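Local atomic coordinates of glutathione S-transferase (Natrialba magadii ATCC 43099, PDB entry 6GZF), a protein that probably acts as a Xi-class glutathione transferase, a class that includes glutathionyl-hydroquinone reductases. Residues A53-L58 / D139-T144; A93-Q98 / Y116-Y121; E178-I183 / T237-A242. All coordinates share one frame; numbering follows the deposited sequence.

Contact 1: residues A53-L58 / D139-T144; sequences AGRYHL and DTEEDT
Tyr-56 and Asp-139 form an antiparallel, non-hydrogen-bonded pair in the thioredoxin-fold sheet, where strand 56-60 begins beside the hairpin that joins strands 136-139 and 144-147. The turn of that hairpin closes with a G1 beta bulge, Asp-143 and Thr-144 both facing Asp-139. Its contact with 53-58 is chiefly a salt bridge. Arg-55, with CG anti to the backbone N (chi1 -179°) and the chain extended as far as NE, presents its guanidinium side-on to Asp-139: NE reaches OD1 at 2.5 Å, and NH2 reaches OD2 at 3.1 Å. The two planar groups are turned 55° apart, and both donors come in tilted from the carboxylate plane. Arg-55 CD sits over one face of the Tyr-56 ring, toward its rim, and Tyr-56 OH, bonded to Gln-50 O, lies over a face of the guanidinium. At the backbone, Arg-55 O accepts from Thr-140 N at 3.3 Å, the donor standing above the carbonyl plane. Asp-139 also braces its own turn as an Asx motif: Glu-142 N donates to Asp-139 OD2 at 2.9 Å, from the face opposite the arginine's NH2.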
ATOM      1  N   ALA A  53       3.294  43.347 -11.959  1.00 30.69           N
ATOM      2  CA  ALA A  53       1.996  43.015 -11.382  1.00 32.28           C
ATOM      3  C   ALA A  53       1.183  42.043 -12.234  1.00 27.46           C
ATOM      4  O   ALA A  53       0.417  41.248 -11.702  1.00 38.36           O
ATOM      5  CB  ALA A  53       1.197  44.285 -11.141  1.00 43.09           C
ATOM      6  N   GLY A  54       1.332  42.111 -13.551  1.00 20.96           N
ATOM      7  CA  GLY A  54       0.579  41.233 -14.430  1.00 22.53           C
ATOM      8  C   GLY A  54       1.429  40.685 -15.556  1.00 28.30           C
ATOM      9  O   GLY A  54       1.121  40.878 -16.734  1.00 23.10           O
ATOM     10  N   ARG A  55       2.496  39.987 -15.189  1.00 28.33           N
ATOM     11  CA  ARG A  55       3.498  39.566 -16.157  1.00 21.37           C
ATOM     12  C   ARG A  55       3.766  38.064 -16.141  1.00 23.68           C
ATOM     13  O   ARG A  55       3.745  37.412 -17.184  1.00 22.78           O
ATOM     14  CB  ARG A  55       4.803  40.322 -15.907  1.00 22.68           C
ATOM     15  CG  ARG A  55       5.908  39.973 -16.877  1.00 26.24           C
ATOM     16  CD  ARG A  55       7.190  40.713 -16.544  1.00 22.47           C
ATOM     17  NE  ARG A  55       8.285  40.312 -17.423  1.00 24.09           N
ATOM     18  CZ  ARG A  55       9.515  40.811 -17.358  1.00 23.88           C
ATOM     19  NH1 ARG A  55       9.810  41.734 -16.454  1.00 26.42           N
ATOM     20  NH2 ARG A  55      10.448  40.387 -18.198  1.00 24.47           N
ATOM     21  N   TYR A  56       4.018  37.517 -14.956  1.00 19.16           N
ATOM     22  CA  TYR A  56       4.460  36.131 -14.837  1.00 23.47           C
ATOM     23  C   TYR A  56       3.302  35.151 -14.665  1.00 22.55           C
ATOM     24  O   TYR A  56       2.373  35.394 -13.895  1.00 23.03           O
ATOM     25  CB  TYR A  56       5.444  35.995 -13.673  1.00 19.14           C
ATOM     26  CG  TYR A  56       6.647  36.904 -13.801  1.00 26.16           C
ATOM     27  CD1 TYR A  56       7.735  36.539 -14.584  1.00 28.47           C
ATOM     28  CD2 TYR A  56       6.693  38.127 -13.145  1.00 24.16           C
ATOM     29  CE1 TYR A  56       8.837  37.366 -14.708  1.00 26.90           C
ATOM     30  CE2 TYR A  56       7.790  38.960 -13.263  1.00 25.36           C
ATOM     31  CZ  TYR A  56       8.860  38.574 -14.045  1.00 27.10           C
ATOM     32  OH  TYR A  56       9.956  39.398 -14.167  1.00 26.70           O
ATOM     33  N   HIS A  57       3.373  34.039 -15.390  1.00 23.82           N
ATOM     34  CA  HIS A  57       2.325  33.025 -15.365  1.00 22.28           C
ATOM     35  C   HIS A  57       2.851  31.717 -14.777  1.00 26.43           C
ATOM     36  O   HIS A  57       4.011  31.360 -14.980  1.00 26.62           O
ATOM     37  CB  HIS A  57       1.775  32.796 -16.775  1.00 25.79           C
ATOM     38  CG  HIS A  57       0.550  31.937 -16.816  1.00 29.62           C
ATOM     39  ND1 HIS A  57      -0.668  32.357 -16.327  1.00 27.50           N
ATOM     40  CD2 HIS A  57       0.352  30.687 -17.296  1.00 31.30           C
ATOM     41  CE1 HIS A  57      -1.562  31.401 -16.500  1.00 25.62           C
ATOM     42  NE2 HIS A  57      -0.970  30.377 -17.085  1.00 29.04           N
ATOM     43  N   LEU A  58       1.992  31.005 -14.055  1.00 25.24           N
ATOM     44  CA  LEU A  58       2.401  29.787 -13.360  1.00 22.12           C
ATOM     45  C   LEU A  58       1.652  28.553 -13.861  1.00 27.79           C
ATOM     46  O   LEU A  58       0.428  28.564 -13.981  1.00 24.32           O
ATOM     47  CB  LEU A  58       2.190  29.951 -11.852  1.00 18.48           C
ATOM     48  CG  LEU A  58       2.470  28.739 -10.962  1.00 21.79           C
ATOM     49  CD1 LEU A  58       3.938  28.347 -11.022  1.00 19.18           C
ATOM     50  CD2 LEU A  58       2.045  29.021  -9.530  1.00 16.94           C
ATOM     51  N   ASP A 139       7.298  33.794 -18.255  1.00 20.71           N
ATOM     52  CA  ASP A 139       7.286  35.231 -18.503  1.00 24.20           C
ATOM     53  C   ASP A 139       6.555  35.539 -19.804  1.00 31.93           C
ATOM     54  O   ASP A 139       6.893  35.002 -20.856  1.00 34.44           O
ATOM     55  CB  ASP A 139       8.711  35.782 -18.557  1.00 23.87           C
ATOM     56  CG  ASP A 139       8.750  37.269 -18.843  1.00 28.97           C
ATOM     57  OD1 ASP A 139       7.853  37.988 -18.361  1.00 28.31           O
ATOM     58  OD2 ASP A 139       9.679  37.718 -19.547  1.00 22.98           O
ATOM     59  N   THR A 140       5.552  36.407 -19.728  1.00 25.75           N
ATOM     60  CA  THR A 140       4.741  36.737 -20.895  1.00 22.06           C
ATOM     61  C   THR A 140       5.382  37.818 -21.760  1.00 25.19           C
ATOM     62  O   THR A 140       4.960  38.043 -22.896  1.00 34.79           O
ATOM     63  CB  THR A 140       3.331  37.197 -20.483  1.00 22.43           C
ATOM     64  OG1 THR A 140       3.431  38.201 -19.466  1.00 23.68           O
ATOM     65  CG2 THR A 140       2.525  36.023 -19.946  1.00 21.15           C
ATOM     66  N   GLU A 141       6.400  38.485 -21.227  1.00 22.50           N
ATOM     67  CA  GLU A 141       7.069  39.551 -21.964  1.00 26.77           C
ATOM     68  C   GLU A 141       8.155  38.998 -22.884  1.00 30.63           C
ATOM     69  O   GLU A 141       8.176  39.295 -24.078  1.00 26.65           O
ATOM     70  CB  GLU A 141       7.667  40.579 -21.002  1.00 23.33           C
ATOM     71  CG  GLU A 141       8.169  41.841 -21.684  1.00 28.67           C
ATOM     72  CD  GLU A 141       7.201  43.003 -21.548  1.00 47.45           C
ATOM     73  OE1 GLU A 141       6.729  43.258 -20.419  1.00 43.75           O
ATOM     74  OE2 GLU A 141       6.906  43.657 -22.571  1.00 56.90           O
ATOM     75  N   GLU A 142       9.053  38.190 -22.327  1.00 27.27           N
ATOM     76  CA  GLU A 142      10.104  37.560 -23.120  1.00 26.58           C
ATOM     77  C   GLU A 142       9.605  36.275 -23.770  1.00 37.48           C
ATOM     78  O   GLU A 142      10.291  35.689 -24.609  1.00 37.33           O
ATOM     79  CB  GLU A 142      11.336  37.265 -22.260  1.00 28.81           C
ATOM     80  CG  GLU A 142      12.446  38.295 -22.388  1.00 33.17           C
ATOM     81  CD  GLU A 142      13.782  37.771 -21.899  1.00 31.47           C
ATOM     82  OE1 GLU A 142      14.110  36.603 -22.200  1.00 26.63           O
ATOM     83  OE2 GLU A 142      14.506  38.527 -21.215  1.00 27.55           O
ATOM     84  N   ASP A 143       8.408  35.848 -23.370  1.00 34.47           N
ATOM     85  CA  ASP A 143       7.766  34.653 -23.916  1.00 27.01           C
ATOM     86  C   ASP A 143       8.660  33.423 -23.776  1.00 26.17           C
ATOM     87  O   ASP A 143       9.020  32.790 -24.769  1.00 32.31           O
ATOM     88  CB  ASP A 143       7.386  34.872 -25.383  1.00 33.06           C
ATOM     89  CG  ASP A 143       6.411  33.829 -25.895  1.00 39.35           C
ATOM     90  OD1 ASP A 143       5.538  33.397 -25.113  1.00 34.27           O
ATOM     91  OD2 ASP A 143       6.518  33.444 -27.078  1.00 40.40           O
ATOM     92  N   THR A 144       9.013  33.091 -22.537  1.00 31.42           N
ATOM     93  CA  THR A 144       9.894  31.960 -22.266  1.00 31.21           C
ATOM     94  C   THR A 144       9.789  31.498 -20.814  1.00 27.58           C
ATOM     95  O   THR A 144       9.138  32.145 -19.992  1.00 27.36           O
ATOM     96  CB  THR A 144      11.364  32.306 -22.575  1.00 25.88           C
ATOM     97  OG1 THR A 144      12.176  31.134 -22.432  1.00 36.73           O
ATOM     98  CG2 THR A 144      11.865  33.389 -21.632  1.00 23.25           C
TER

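Contact 2: residues A93-Q98 / Y116-Y121; sequences AEDGWQ and YLRELY
The ring of Tyr-116 is met on one face by Asp-95 and at its edge by Gln-98. Asp-95 CB sits 3.7 Å from the ring centroid and 22° off the normal, a CH-pi contact, while its carboxylate carries OD2 on to within 3.2 Å of Tyr-116 OH. Gln-98 runs alongside the ring in the same direction: Gln-98 CB lies 3.4 Å from Tyr-116 CD1, and OE1 stays in the ring plane at the edge, the amide nearly coplanar with the ring. The amide nitrogen of Gln-98 is bound to Asp-89. A second flat group, the guanidinium of Arg-118, receives Asp-95 O at its edge and in its plane, although the bond from NE is weak; NH2 makes a salt bridge to Asp-95 OD1 at 3.3 Å, also a weak bond. With CG set between the backbone N and the carbonyl carbon (chi1 51°), the otherwise extended arginine is carried back to Asp-95. Leu-117 runs beside Trp-97, CB to CB at 3.7 Å, with its CD2 near the CD1 corner of the indole. Backbone bonding is firmer. Leu-117 N donates to Trp-97 O at 2.8 Å, almost straight at 175°, and water 1 gives hydrogen bonds to both Asp-95 O and Trp-97 O while accepting from Arg-118 N. The type I turn Ala-93 to Gly-96 is thereby tied to the first residues of the helix. Beyond the contact, the indole meets the ring of His-296, nearly parallel to it, and Arg-92 in a cation-pi contact. Trp-97 is a predicted glutathione ligand near the presumed nucleophile Cys-64, so the arrangement belongs to the probable glutathione site of the thioredoxin-like domain, where a long loop is moored to the start of a helix.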
ATOM      1  N   ALA A  93      -0.311  10.740 -20.089  1.00 22.67           N
ATOM      2  CA  ALA A  93       0.174   9.523 -20.726  1.00 25.59           C
ATOM      3  C   ALA A  93       1.333   9.813 -21.676  1.00 26.52           C
ATOM      4  O   ALA A  93       2.308  10.464 -21.301  1.00 27.77           O
ATOM      5  CB  ALA A  93      -0.958   8.827 -21.468  1.00 26.71           C
ATOM      6  N   GLU A  94       1.204   9.337 -22.911  1.00 33.04           N
ATOM      7  CA  GLU A  94       2.293   9.370 -23.885  1.00 34.56           C
ATOM      8  C   GLU A  94       2.753  10.779 -24.254  1.00 30.89           C
ATOM      9  O   GLU A  94       3.857  10.959 -24.766  1.00 32.60           O
ATOM     10  CB  GLU A  94       1.875   8.627 -25.158  1.00 30.57           C
ATOM     11  CG  GLU A  94       1.103   7.341 -24.910  1.00 41.67           C
ATOM     12  CD  GLU A  94      -0.399   7.555 -24.903  1.00 38.42           C
ATOM     13  OE1 GLU A  94      -0.881   8.412 -25.673  1.00 35.05           O
ATOM     14  OE2 GLU A  94      -1.098   6.866 -24.129  1.00 47.89           O
ATOM     15  N   ASP A  95       1.911  11.774 -23.996  1.00 33.31           N
ATOM     16  CA  ASP A  95       2.227  13.148 -24.373  1.00 34.11           C
ATOM     17  C   ASP A  95       2.648  14.001 -23.178  1.00 20.12           C
ATOM     18  O   ASP A  95       2.888  15.200 -23.320  1.00 22.83           O
ATOM     19  CB  ASP A  95       1.029  13.791 -25.072  1.00 35.12           C
ATOM     20  CG  ASP A  95       0.670  13.098 -26.372  1.00 36.51           C
ATOM     21  OD1 ASP A  95       1.596  12.713 -27.117  1.00 37.62           O
ATOM     22  OD2 ASP A  95      -0.537  12.943 -26.650  1.00 42.96           O
ATOM     23  N   GLY A  96       2.742  13.382 -22.006  1.00 25.97           N
ATOM     24  CA  GLY A  96       3.120  14.097 -20.799  1.00 20.59           C
ATOM     25  C   GLY A  96       1.989  14.953 -20.262  1.00 25.00           C
ATOM     26  O   GLY A  96       0.821  14.685 -20.540  1.00 32.81           O
ATOM     27  N   TRP A  97       2.338  15.980 -19.489  1.00 25.27           N
ATOM     28  CA  TRP A  97       1.348  16.905 -18.942  1.00 27.18           C
ATOM     29  C   TRP A  97       0.506  17.522 -20.053  1.00 29.08           C
ATOM     30  O   TRP A  97       1.040  18.110 -20.992  1.00 27.33           O
ATOM     31  CB  TRP A  97       2.026  18.016 -18.135  1.00 27.78           C
ATOM     32  CG  TRP A  97       2.662  17.573 -16.848  1.00 24.20           C
ATOM     33  CD1 TRP A  97       3.985  17.653 -16.519  1.00 24.83           C
ATOM     34  CD2 TRP A  97       2.003  17.002 -15.709  1.00 24.36           C
ATOM     35  NE1 TRP A  97       4.191  17.162 -15.253  1.00 24.63           N
ATOM     36  CE2 TRP A  97       2.990  16.755 -14.734  1.00 25.08           C
ATOM     37  CE3 TRP A  97       0.674  16.670 -15.423  1.00 24.05           C
ATOM     38  CZ2 TRP A  97       2.691  16.193 -13.494  1.00 21.70           C
ATOM     39  CZ3 TRP A  97       0.379  16.113 -14.190  1.00 24.80           C
ATOM     40  CH2 TRP A  97       1.383  15.881 -13.241  1.00 22.23           C
ATOM     41  N   GLN A  98      -0.812  17.385 -19.944  1.00 23.53           N
ATOM     42  CA  GLN A  98      -1.713  17.908 -20.963  1.00 24.08           C
ATOM     43  C   GLN A  98      -2.745  18.863 -20.374  1.00 23.77           C
ATOM     44  O   GLN A  98      -2.965  18.887 -19.162  1.00 22.61           O
ATOM     45  CB  GLN A  98      -2.422  16.764 -21.690  1.00 21.68           C
ATOM     46  CG  GLN A  98      -3.415  15.997 -20.837  1.00 26.18           C
ATOM     47  CD  GLN A  98      -4.082  14.867 -21.596  1.00 27.57           C
ATOM     48  OE1 GLN A  98      -3.754  14.603 -22.753  1.00 23.64           O
ATOM     49  NE2 GLN A  98      -5.026  14.194 -20.948  1.00 25.67           N
ATOM     50  N   TYR A 116      -0.466  20.407 -24.987  1.00 30.38           N
ATOM     51  CA  TYR A 116       0.419  19.752 -24.034  1.00 29.71           C
ATOM     52  C   TYR A 116       1.491  20.701 -23.512  1.00 32.62           C
ATOM     53  O   TYR A 116       1.837  21.686 -24.163  1.00 35.30           O
ATOM     54  CB  TYR A 116       1.066  18.526 -24.678  1.00 32.88           C
ATOM     55  CG  TYR A 116       0.076  17.635 -25.390  1.00 32.02           C
ATOM     56  CD1 TYR A 116      -0.756  16.786 -24.677  1.00 26.52           C
ATOM     57  CD2 TYR A 116      -0.031  17.647 -26.774  1.00 31.95           C
ATOM     58  CE1 TYR A 116      -1.668  15.973 -25.317  1.00 29.05           C
ATOM     59  CE2 TYR A 116      -0.941  16.834 -27.427  1.00 31.71           C
ATOM     60  CZ  TYR A 116      -1.755  15.999 -26.692  1.00 33.81           C
ATOM     61  OH  TYR A 116      -2.662  15.187 -27.334  1.00 34.41           O
ATOM     62  N   LEU A 117       2.018  20.389 -22.331  1.00 28.78           N
ATOM     63  CA  LEU A 117       3.021  21.228 -21.685  1.00 25.93           C
ATOM     64  C   LEU A 117       4.349  21.205 -22.435  1.00 22.11           C
ATOM     65  O   LEU A 117       5.139  22.146 -22.341  1.00 23.31           O
ATOM     66  CB  LEU A 117       3.234  20.779 -20.237  1.00 26.01           C
ATOM     67  CG  LEU A 117       3.893  21.783 -19.290  1.00 21.70           C
ATOM     68  CD1 LEU A 117       2.929  22.906 -18.943  1.00 25.92           C
ATOM     69  CD2 LEU A 117       4.391  21.088 -18.029  1.00 20.54           C
ATOM     70  N   ARG A 118       4.591  20.131 -23.178  1.00 25.98           N
ATOM     71  CA  ARG A 118       5.844  19.977 -23.909  1.00 26.43           C
ATOM     72  C   ARG A 118       5.971  21.004 -25.031  1.00 26.91           C
ATOM     73  O   ARG A 118       7.077  21.353 -25.438  1.00 31.51           O
ATOM     74  CB  ARG A 118       5.969  18.558 -24.467  1.00 25.64           C
ATOM     75  CG  ARG A 118       4.762  18.063 -25.249  1.00 29.18           C
ATOM     76  CD  ARG A 118       4.892  16.574 -25.536  1.00 27.34           C
ATOM     77  NE  ARG A 118       3.811  16.057 -26.371  1.00 37.90           N
ATOM     78  CZ  ARG A 118       3.862  15.979 -27.698  1.00 40.69           C
ATOM     79  NH1 ARG A 118       4.943  16.390 -28.347  1.00 42.60           N
ATOM     80  NH2 ARG A 118       2.832  15.490 -28.374  1.00 38.56           N
ATOM     81  N   GLU A 119       4.834  21.489 -25.521  1.00 28.96           N
ATOM     82  CA  GLU A 119       4.824  22.530 -26.543  1.00 24.01           C
ATOM     83  C   GLU A 119       5.394  23.833 -25.992  1.00 22.37           C
ATOM     84  O   GLU A 119       6.074  24.575 -26.701  1.00 23.30           O
ATOM     85  CB  GLU A 119       3.406  22.758 -27.070  1.00 29.79           C
ATOM     86  CG  GLU A 119       2.796  21.557 -27.768  1.00 27.43           C
ATOM     87  CD  GLU A 119       1.354  21.793 -28.176  1.00 37.34           C
ATOM     88  OE1 GLU A 119       1.109  22.705 -28.993  1.00 41.33           O
ATOM     89  OE2 GLU A 119       0.468  21.067 -27.678  1.00 33.36           O
ATOM     90  N   LEU A 120       5.112  24.100 -24.721  1.00 22.57           N
ATOM     91  CA  LEU A 120       5.576  25.317 -24.065  1.00 23.47           C
ATOM     92  C   LEU A 120       7.093  25.320 -23.894  1.00 26.44           C
ATOM     93  O   LEU A 120       7.743  26.348 -24.087  1.00 25.90           O
ATOM     94  CB  LEU A 120       4.891  25.479 -22.708  1.00 22.25           C
ATOM     95  CG  LEU A 120       3.451  25.991 -22.764  1.00 27.04           C
ATOM     96  CD1 LEU A 120       2.734  25.710 -21.457  1.00 31.13           C
ATOM     97  CD2 LEU A 120       3.428  27.477 -23.085  1.00 26.84           C
ATOM     98  N   TYR A 121       7.646  24.167 -23.530  1.00 32.25           N
ATOM     99  CA  TYR A 121       9.093  24.008 -23.417  1.00 24.00           C
ATOM    100  C   TYR A 121       9.778  24.265 -24.754  1.00 26.31           C
ATOM    101  O   TYR A 121      10.745  25.025 -24.834  1.00 20.78           O
ATOM    102  CB  TYR A 121       9.449  22.604 -22.919  1.00 23.43           C
ATOM    103  CG  TYR A 121       9.301  22.403 -21.426  1.00 29.13           C
ATOM    104  CD1 TYR A 121       8.049  22.271 -20.841  1.00 27.42           C
ATOM    105  CD2 TYR A 121      10.420  22.327 -20.605  1.00 27.40           C
ATOM    106  CE1 TYR A 121       7.914  22.081 -19.476  1.00 29.23           C
ATOM    107  CE2 TYR A 121      10.296  22.137 -19.241  1.00 21.85           C
ATOM    108  CZ  TYR A 121       9.042  22.014 -18.683  1.00 26.68           C
ATOM    109  OH  TYR A 121       8.917  21.823 -17.327  1.00 24.22           O
TER
HETATM  110  O   HOH W   1       3.401  17.924 -22.242  1.00 20.15           O

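Contact 3: residues E178-I183 / T237-A242; sequences EKVDQI and TEADIA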
ATOM      1  N   GLU A 178      18.913  31.010   7.987  1.00 34.97           N
ATOM      2  CA  GLU A 178      19.978  30.014   7.958  1.00 34.25           C
ATOM      3  C   GLU A 178      19.456  28.633   8.346  1.00 36.53           C
ATOM      4  O   GLU A 178      19.846  27.624   7.758  1.00 33.81           O
ATOM      5  CB  GLU A 178      21.118  30.432   8.889  1.00 38.31           C
ATOM      6  CG  GLU A 178      22.499  30.322   8.269  1.00 45.08           C
ATOM      7  CD  GLU A 178      23.519  31.201   8.967  1.00 48.06           C
ATOM      8  OE1 GLU A 178      23.524  31.230  10.216  1.00 50.14           O
ATOM      9  OE2 GLU A 178      24.310  31.868   8.267  1.00 47.92           O
ATOM     10  N   LYS A 179      18.565  28.597   9.332  1.00 38.31           N
ATOM     11  CA  LYS A 179      17.953  27.348   9.771  1.00 31.67           C
ATOM     12  C   LYS A 179      16.917  26.862   8.761  1.00 27.33           C
ATOM     13  O   LYS A 179      16.811  25.664   8.500  1.00 28.34           O
ATOM     14  CB  LYS A 179      17.309  27.520  11.149  1.00 30.71           C
ATOM     15  CG  LYS A 179      16.544  26.297  11.638  1.00 32.16           C
ATOM     16  CD  LYS A 179      17.456  25.092  11.805  1.00 32.03           C
ATOM     17  CE  LYS A 179      18.270  25.181  13.085  1.00 36.53           C
ATOM     18  NZ  LYS A 179      19.191  24.020  13.241  1.00 36.98           N
ATOM     19  N   VAL A 180      16.159  27.799   8.198  1.00 28.42           N
ATOM     20  CA  VAL A 180      15.165  27.474   7.181  1.00 32.46           C
ATOM     21  C   VAL A 180      15.837  26.844   5.967  1.00 31.11           C
ATOM     22  O   VAL A 180      15.367  25.836   5.440  1.00 30.41           O
ATOM     23  CB  VAL A 180      14.370  28.720   6.741  1.00 31.20           C
ATOM     24  CG1 VAL A 180      13.459  28.388   5.569  1.00 31.82           C
ATOM     25  CG2 VAL A 180      13.562  29.268   7.905  1.00 25.34           C
ATOM     26  N   ASP A 181      16.947  27.436   5.538  1.00 36.04           N
ATOM     27  CA  ASP A 181      17.724  26.898   4.428  1.00 31.20           C
ATOM     28  C   ASP A 181      18.312  25.534   4.781  1.00 28.40           C
ATOM     29  O   ASP A 181      18.536  24.700   3.905  1.00 32.27           O
ATOM     30  CB  ASP A 181      18.839  27.867   4.030  1.00 28.06           C
ATOM     31  CG  ASP A 181      18.307  29.176   3.479  1.00 38.94           C
ATOM     32  OD1 ASP A 181      17.312  29.143   2.725  1.00 35.28           O
ATOM     33  OD2 ASP A 181      18.882  30.237   3.798  1.00 42.52           O
ATOM     34  N   GLN A 182      18.558  25.314   6.069  1.00 29.60           N
ATOM     35  CA  GLN A 182      19.124  24.052   6.533  1.00 31.01           C
ATOM     36  C   GLN A 182      18.087  22.933   6.507  1.00 31.78           C
ATOM     37  O   GLN A 182      18.359  21.837   6.016  1.00 33.82           O
ATOM     38  CB  GLN A 182      19.686  24.203   7.947  1.00 28.77           C
ATOM     39  CG  GLN A 182      20.435  22.976   8.444  1.00 26.51           C
ATOM     40  CD  GLN A 182      20.656  22.991   9.945  1.00 38.05           C
ATOM     41  OE1 GLN A 182      19.709  22.870  10.724  1.00 38.09           O
ATOM     42  NE2 GLN A 182      21.909  23.139  10.357  1.00 35.25           N
ATOM     43  N   ILE A 183      16.903  23.217   7.041  1.00 26.25           N
ATOM     44  CA  ILE A 183      15.837  22.224   7.125  1.00 21.75           C
ATOM     45  C   ILE A 183      15.384  21.775   5.738  1.00 23.71           C
ATOM     46  O   ILE A 183      15.177  20.584   5.499  1.00 28.69           O
ATOM     47  CB  ILE A 183      14.625  22.765   7.908  1.00 20.20           C
ATOM     48  CG1 ILE A 183      15.027  23.095   9.345  1.00 22.74           C
ATOM     49  CG2 ILE A 183      13.489  21.754   7.908  1.00 19.23           C
ATOM     50  CD1 ILE A 183      13.893  23.620  10.187  1.00 19.99           C
ATOM     51  N   THR A 237       7.476  29.016   8.008  1.00 25.55           N
ATOM     52  CA  THR A 237       8.461  29.320   6.972  1.00 27.45           C
ATOM     53  C   THR A 237       8.322  28.414   5.751  1.00 26.22           C
ATOM     54  O   THR A 237       7.439  27.560   5.695  1.00 27.12           O
ATOM     55  CB  THR A 237       9.900  29.193   7.512  1.00 29.75           C
ATOM     56  OG1 THR A 237      10.137  27.845   7.935  1.00 27.94           O
ATOM     57  CG2 THR A 237      10.124  30.139   8.685  1.00 31.86           C
ATOM     58  N   GLU A 238       9.208  28.613   4.776  1.00 28.34           N
ATOM     59  CA  GLU A 238       9.252  27.780   3.579  1.00 25.38           C
ATOM     60  C   GLU A 238       9.550  26.328   3.927  1.00 29.11           C
ATOM     61  O   GLU A 238       9.142  25.412   3.212  1.00 28.63           O
ATOM     62  CB  GLU A 238      10.307  28.292   2.599  1.00 26.99           C
ATOM     63  CG  GLU A 238      10.075  29.698   2.079  1.00 22.13           C
ATOM     64  CD  GLU A 238      11.093  30.093   1.025  1.00 29.96           C
ATOM     65  OE1 GLU A 238      11.900  29.226   0.627  1.00 30.02           O
ATOM     66  OE2 GLU A 238      11.087  31.263   0.592  1.00 29.66           O
ATOM     67  N   ALA A 239      10.274  26.129   5.025  1.00 29.87           N
ATOM     68  CA  ALA A 239      10.639  24.795   5.486  1.00 28.70           C
ATOM     69  C   ALA A 239       9.398  23.956   5.764  1.00 26.78           C
ATOM     70  O   ALA A 239       9.384  22.749   5.524  1.00 30.80           O
ATOM     71  CB  ALA A 239      11.507  24.886   6.731  1.00 26.05           C
ATOM     72  N   ASP A 240       8.354  24.607   6.267  1.00 26.40           N
ATOM     73  CA  ASP A 240       7.101  23.927   6.567  1.00 26.03           C
ATOM     74  C   ASP A 240       6.335  23.587   5.293  1.00 19.76           C
ATOM     75  O   ASP A 240       5.656  22.564   5.226  1.00 25.59           O
ATOM     76  CB  ASP A 240       6.233  24.785   7.489  1.00 24.11           C
ATOM     77  CG  ASP A 240       6.962  25.205   8.751  1.00 29.86           C
ATOM     78  OD1 ASP A 240       7.625  26.263   8.730  1.00 27.26           O
ATOM     79  OD2 ASP A 240       6.878  24.472   9.758  1.00 31.48           O
ATOM     80  N   ILE A 241       6.448  24.450   4.288  1.00 22.07           N
ATOM     81  CA  ILE A 241       5.762  24.242   3.018  1.00 20.26           C
ATOM     82  C   ILE A 241       6.331  23.031   2.280  1.00 19.15           C
ATOM     83  O   ILE A 241       5.589  22.253   1.680  1.00 19.55           O
ATOM     84  CB  ILE A 241       5.859  25.490   2.115  1.00 16.45           C
ATOM     85  CG1 ILE A 241       5.274  26.709   2.834  1.00 20.10           C
ATOM     86  CG2 ILE A 241       5.140  25.259   0.793  1.00 16.62           C
ATOM     87  CD1 ILE A 241       5.184  27.946   1.969  1.00 23.69           C
ATOM     88  N   ALA A 242       7.650  22.875   2.335  1.00 20.34           N
ATOM     89  CA  ALA A 242       8.315  21.732   1.720  1.00 22.88           C
ATOM     90  C   ALA A 242       7.864  20.429   2.375  1.00 17.87           C
ATOM     91  O   ALA A 242       7.561  19.451   1.692  1.00 18.33           O
ATOM     92  CB  ALA A 242       9.824  21.882   1.816  1.00 18.82           C
TER
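Apolar packing carries this contact between helix 177-192 and the start of helix 238-247, whose segments run nearly parallel, 15° apart with axes 9.0 Å from each other. Val-180 is the central side chain, and its two methyls divide the work. Val-180 CG2 meets Thr-237 CG2 at 3.6 Å, just ahead of the second helix, whereas Val-180 CG1, across CB from the backbone N (chi1 173°), lies over its first turn, 3.9 Å from Ala-239 N and 4.2 Å from Ala-239 CB. One turn further along, Ile-183 CG2 touches the same Ala-239 CB at 3.9 Å. With an alanine here in place of Val-180, both methyls would be gone and a gap would probably open between the helices, leaving Thr-237 CG2 without its mate.

The polar bonds lie within each segment or lead outside the pair. Thr-237 is the N-cap and forms a capping box with Asp-240: Thr-237 N donates to Asp-240 OD1 at 2.8 Å, met on the anti side of the carboxylate, and Thr-237 OG1 accepts weakly from Ala-239 N. The other oxygen, Asp-240 OD2, is held by Tyr-274 and Leu-231. The sequence Thr-Glu-Ala-Asp fits the N-capping box known from glutathione transferases. Glu-238 and Asp-181, one from each helix, both bind Arg-155. Threonine thus faces two ways, its methyl packing against the neighbouring helix while its hydroxyl and backbone N serve the helix start.

Contact 3 is fully buried, whereas contacts 1 and 2 are partly buried and lie toward the surface of the thioredoxin-like domain. Their chemistry follows: methyl packing between the helices of 178-183 and 237-242, an ion pair with backbone bonds in contact 1, and a mixture of weak charge pairing, ring contacts and a bridging water in contact 2. Along the chain contact 2 is nested within the loop that contact 1 closes; their nearest atoms are about 6 Å apart, and contact 2 alone includes a predicted glutathione residue. Contact 3 follows later in the all-helical region, its centre about 31 Å from that of contact 2, across the centre of the chain.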